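Local coordinates for protein CaaX farnesyltransferase alpha subunit Ram2 (Aspergillus fumigatus, PDB 4L9P) that probably serves, paired with its beta subunit, in attaching farnesyl, and possibly geranylgeranyl, groups to proteins that end in a CaaX motif, at residues P256-L269 against V301-V313. The protein carries 1 engineered substitution. Sequence-based numbering, arbitrary orientation.
Sequences PENRSPWSYARGVL and VKSSHAIEWLADV. With EDO (1,2-ethanediol), chain H.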
# COMPACT_ATOMS: atom_id res chain seq x y z
N PRO A 256 -3.57 -10.85 -26.33
CA PRO A 256 -4.94 -10.54 -25.89
C PRO A 256 -5.21 -10.82 -24.40
O PRO A 256 -6.16 -10.26 -23.90
CB PRO A 256 -5.81 -11.51 -26.75
CG PRO A 256 -5.01 -11.65 -27.98
CD PRO A 256 -3.57 -11.80 -27.47
N GLU A 257 -4.41 -11.66 -23.73
CA GLU A 257 -4.66 -11.89 -22.30
C GLU A 257 -4.03 -10.81 -21.41
O GLU A 257 -4.15 -10.87 -20.20
CB GLU A 257 -4.17 -13.30 -21.93
CG GLU A 257 -4.59 -13.83 -20.55
CD GLU A 257 -6.08 -13.82 -20.28
OE1 GLU A 257 -6.85 -13.64 -21.24
OE2 GLU A 257 -6.50 -14.02 -19.11
N ASN A 258 -3.39 -9.79 -22.00
CA ASN A 258 -2.76 -8.73 -21.21
C ASN A 258 -3.83 -7.77 -20.68
O ASN A 258 -4.47 -7.06 -21.46
CB ASN A 258 -1.86 -8.01 -22.18
CG ASN A 258 -1.22 -6.74 -21.65
OD1 ASN A 258 -1.18 -6.47 -20.44
ND2 ASN A 258 -0.65 -5.97 -22.59
N ARG A 259 -4.02 -7.72 -19.36
CA ARG A 259 -5.09 -6.89 -18.79
C ARG A 259 -4.92 -5.40 -19.09
O ARG A 259 -5.90 -4.70 -19.25
CB ARG A 259 -5.14 -7.11 -17.28
CG ARG A 259 -6.15 -6.24 -16.54
CD ARG A 259 -6.12 -6.63 -15.08
NE ARG A 259 -6.36 -8.08 -14.90
CZ ARG A 259 -7.54 -8.69 -14.92
NH1 ARG A 259 -8.68 -7.98 -15.03
NH2 ARG A 259 -7.59 -10.02 -14.74
N SER A 260 -3.67 -4.93 -19.11
CA SER A 260 -3.44 -3.46 -19.07
C SER A 260 -4.17 -2.65 -20.16
O SER A 260 -4.81 -1.68 -19.82
CB SER A 260 -1.93 -3.15 -19.09
OG SER A 260 -1.31 -3.66 -17.90
N PRO A 261 -4.07 -3.04 -21.45
CA PRO A 261 -4.76 -2.24 -22.48
C PRO A 261 -6.29 -2.36 -22.38
O PRO A 261 -6.95 -1.42 -22.77
CB PRO A 261 -4.29 -2.85 -23.82
CG PRO A 261 -3.84 -4.28 -23.46
CD PRO A 261 -3.18 -4.06 -22.08
N TRP A 262 -6.81 -3.48 -21.88
CA TRP A 262 -8.27 -3.59 -21.69
C TRP A 262 -8.70 -2.60 -20.62
O TRP A 262 -9.73 -1.92 -20.76
CB TRP A 262 -8.67 -5.01 -21.29
CG TRP A 262 -8.52 -6.02 -22.40
CD1 TRP A 262 -7.48 -6.88 -22.56
CD2 TRP A 262 -9.48 -6.34 -23.41
NE1 TRP A 262 -7.72 -7.72 -23.64
CE2 TRP A 262 -8.93 -7.40 -24.19
CE3 TRP A 262 -10.75 -5.83 -23.75
CZ2 TRP A 262 -9.64 -7.98 -25.28
CZ3 TRP A 262 -11.43 -6.38 -24.87
CH2 TRP A 262 -10.88 -7.46 -25.59
N SER A 263 -7.94 -2.53 -19.52
CA SER A 263 -8.28 -1.59 -18.45
C SER A 263 -8.12 -0.15 -18.95
O SER A 263 -8.91 0.72 -18.63
CB SER A 263 -7.39 -1.82 -17.24
OG SER A 263 -7.62 -3.15 -16.74
N TYR A 264 -7.08 0.11 -19.74
CA TYR A 264 -6.88 1.46 -20.28
C TYR A 264 -8.09 1.83 -21.15
O TYR A 264 -8.67 2.92 -21.02
CB TYR A 264 -5.58 1.47 -21.08
CG TYR A 264 -5.27 2.80 -21.68
CD1 TYR A 264 -4.70 3.81 -20.88
CD2 TYR A 264 -5.53 3.07 -23.03
CE1 TYR A 264 -4.42 5.04 -21.42
CE2 TYR A 264 -5.25 4.34 -23.60
CZ TYR A 264 -4.70 5.31 -22.78
OH TYR A 264 -4.42 6.57 -23.28
N ALA A 265 -8.54 0.92 -22.01
CA ALA A 265 -9.69 1.22 -22.87
C ALA A 265 -10.97 1.47 -22.08
O ALA A 265 -11.74 2.38 -22.41
CB ALA A 265 -9.94 0.08 -23.90
N ARG A 266 -11.19 0.69 -21.02
CA ARG A 266 -12.33 1.01 -20.14
C ARG A 266 -12.19 2.44 -19.61
O ARG A 266 -13.18 3.17 -19.53
CB ARG A 266 -12.43 0.03 -18.98
CG ARG A 266 -12.86 -1.35 -19.42
CD ARG A 266 -12.78 -2.32 -18.31
NE ARG A 266 -13.36 -3.65 -18.59
CZ ARG A 266 -14.62 -4.01 -18.32
NH1 ARG A 266 -15.50 -3.16 -17.82
NH2 ARG A 266 -15.00 -5.26 -18.57
N GLY A 267 -10.99 2.82 -19.20
CA GLY A 267 -10.80 4.17 -18.70
C GLY A 267 -11.04 5.21 -19.77
O GLY A 267 -11.63 6.28 -19.50
N VAL A 268 -10.60 4.95 -20.99
CA VAL A 268 -10.86 5.91 -22.07
C VAL A 268 -12.34 6.07 -22.35
O VAL A 268 -12.83 7.20 -22.49
CB VAL A 268 -10.15 5.47 -23.35
CG1 VAL A 268 -10.54 6.40 -24.54
CG2 VAL A 268 -8.62 5.45 -23.13
N LEU A 269 -13.06 4.94 -22.39
CA LEU A 269 -14.52 5.02 -22.66
C LEU A 269 -15.23 5.76 -21.53
O LEU A 269 -16.11 6.57 -21.78
CB LEU A 269 -15.12 3.63 -22.91
CG LEU A 269 -14.59 2.97 -24.20
CD1 LEU A 269 -14.92 1.46 -24.22
CD2 LEU A 269 -15.20 3.63 -25.42
N VAL A 301 -11.41 -19.49 -26.62
CA VAL A 301 -11.29 -18.15 -26.03
C VAL A 301 -9.85 -17.69 -25.96
O VAL A 301 -9.00 -18.38 -25.39
CB VAL A 301 -11.86 -18.19 -24.59
CG1 VAL A 301 -11.55 -16.89 -23.79
CG2 VAL A 301 -13.38 -18.53 -24.62
N LYS A 302 -9.57 -16.53 -26.52
CA LYS A 302 -8.21 -16.03 -26.51
C LYS A 302 -7.98 -14.97 -25.45
O LYS A 302 -6.83 -14.55 -25.24
CB LYS A 302 -7.87 -15.46 -27.88
CG LYS A 302 -7.96 -16.55 -29.01
CD LYS A 302 -7.47 -16.02 -30.40
CE LYS A 302 -8.45 -16.39 -31.54
NZ LYS A 302 -9.84 -15.71 -31.48
N SER A 303 -9.05 -14.51 -24.82
CA SER A 303 -8.91 -13.45 -23.79
C SER A 303 -10.00 -13.51 -22.74
O SER A 303 -11.20 -13.36 -23.09
CB SER A 303 -8.94 -12.06 -24.46
OG SER A 303 -8.80 -11.04 -23.46
N SER A 304 -9.63 -13.70 -21.46
CA SER A 304 -10.62 -13.62 -20.39
C SER A 304 -11.20 -12.20 -20.27
O SER A 304 -12.37 -12.00 -19.86
CB SER A 304 -10.03 -14.09 -19.06
OG SER A 304 -8.97 -13.22 -18.66
N HIS A 305 -10.38 -11.20 -20.61
CA HIS A 305 -10.85 -9.83 -20.58
C HIS A 305 -11.98 -9.57 -21.55
O HIS A 305 -12.87 -8.75 -21.29
CB HIS A 305 -9.65 -8.86 -20.87
CG HIS A 305 -8.47 -9.24 -20.04
ND1 HIS A 305 -8.53 -9.22 -18.66
CD2 HIS A 305 -7.27 -9.77 -20.37
CE1 HIS A 305 -7.40 -9.70 -18.18
NE2 HIS A 305 -6.61 -10.03 -19.18
N ALA A 306 -11.94 -10.26 -22.70
CA ALA A 306 -13.02 -10.16 -23.68
C ALA A 306 -14.31 -10.72 -23.11
O ALA A 306 -15.35 -10.14 -23.32
CB ALA A 306 -12.61 -10.85 -24.94
N ILE A 307 -14.21 -11.81 -22.36
CA ILE A 307 -15.42 -12.39 -21.75
C ILE A 307 -15.98 -11.43 -20.71
O ILE A 307 -17.22 -11.20 -20.65
CB ILE A 307 -15.12 -13.76 -21.07
CG1 ILE A 307 -14.53 -14.76 -22.08
CG2 ILE A 307 -16.36 -14.35 -20.38
CD1 ILE A 307 -14.14 -16.06 -21.41
N GLU A 308 -15.11 -10.82 -19.87
CA GLU A 308 -15.62 -9.89 -18.86
C GLU A 308 -16.23 -8.65 -19.52
O GLU A 308 -17.25 -8.11 -19.06
CB GLU A 308 -14.48 -9.47 -17.98
CG GLU A 308 -14.96 -8.57 -16.83
CD GLU A 308 -13.77 -8.13 -16.03
OE1 GLU A 308 -12.62 -8.26 -16.57
OE2 GLU A 308 -13.94 -7.65 -14.88
N TRP A 309 -15.62 -8.21 -20.62
CA TRP A 309 -16.15 -7.07 -21.36
C TRP A 309 -17.56 -7.38 -21.85
O TRP A 309 -18.49 -6.56 -21.69
CB TRP A 309 -15.25 -6.78 -22.56
CG TRP A 309 -15.49 -5.45 -23.18
CD1 TRP A 309 -16.54 -5.08 -23.96
CD2 TRP A 309 -14.64 -4.31 -23.06
NE1 TRP A 309 -16.39 -3.76 -24.35
CE2 TRP A 309 -15.23 -3.27 -23.80
CE3 TRP A 309 -13.42 -4.07 -22.40
CZ2 TRP A 309 -14.65 -2.00 -23.89
CZ3 TRP A 309 -12.82 -2.81 -22.50
CH2 TRP A 309 -13.44 -1.80 -23.24
N LEU A 310 -17.72 -8.57 -22.45
CA LEU A 310 -19.06 -8.99 -22.92
C LEU A 310 -20.07 -9.09 -21.76
O LEU A 310 -21.23 -8.72 -21.94
CB LEU A 310 -18.96 -10.31 -23.70
CG LEU A 310 -18.23 -10.10 -25.03
CD1 LEU A 310 -17.88 -11.42 -25.71
CD2 LEU A 310 -18.94 -9.11 -25.99
N ALA A 311 -19.65 -9.58 -20.60
CA ALA A 311 -20.59 -9.71 -19.50
C ALA A 311 -21.11 -8.32 -19.18
O ALA A 311 -22.29 -8.16 -18.91
CB ALA A 311 -19.89 -10.28 -18.30
N ASP A 312 -20.21 -7.33 -19.13
CA ASP A 312 -20.65 -5.97 -18.82
C ASP A 312 -21.53 -5.35 -19.90
O ASP A 312 -22.52 -4.66 -19.57
CB ASP A 312 -19.46 -5.05 -18.52
CG ASP A 312 -18.77 -5.40 -17.22
OD1 ASP A 312 -19.37 -6.05 -16.33
OD2 ASP A 312 -17.60 -5.01 -17.06
N VAL A 313 -21.17 -5.55 -21.18
CA VAL A 313 -22.02 -5.05 -22.26
C VAL A 313 -23.45 -5.62 -22.16
O VAL A 313 -24.43 -4.87 -22.26
CB VAL A 313 -21.41 -5.41 -23.64
CG1 VAL A 313 -22.45 -5.25 -24.75
CG2 VAL A 313 -20.16 -4.53 -23.91
C1 EDO H . -6.62 -15.32 -15.73
O1 EDO H . -7.26 -16.59 -15.52
C2 EDO H . -5.30 -15.61 -16.44
O2 EDO H . -5.50 -16.14 -17.78
O HOH W 1 -9.66 -12.00 -16.14
O HOH W 2 -12.59 -6.49 -19.62
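W262 and W309 meet across a near-parallel helix-helix packing of 259-269 on 304-313, in the C-terminal part of this all-helical subunit; the axes run 25° apart and approach to 10.4 Å. W309 is a knob among W262, A265, R266 and L269: its CE3 lies 3.5 Å from W262 CE3, with the six-membered rings inclined at 59°. W279 stacks on W309. Over one face of the W262 five-membered ring sits H305 CB, 3.3 Å from the centroid, a CH-pi contact. The H305 imidazole is held from several directions: NE2 donates to E257 O (2.8 Å), while CE1 stands 3.4 Å from R259 CZ, over the guanidinium, whose plane is nearly perpendicular to the ring. At the N-terminal end, where E257 N bonds D84 of the beta subunit Ram1, the E257 carboxylate takes S304 N on the syn lone pair of OE1 (2.8 Å) and S304 OG on OE2 (2.6 Å); its chain, bent at chi2 (54°), turns it there. P256 O accepts from W262 NE1 and S303 OG on opposite faces of its plane. Farther along, R266 NH1 and NH2 both grip D312 OD2, the former at 2.9 Å, and R349 forms a salt bridge with D312 OD1. Near-parallel helices of this kind fit the repeated helical hairpins of the prenyltransferase alpha subunit, whose array curves round the beta subunit.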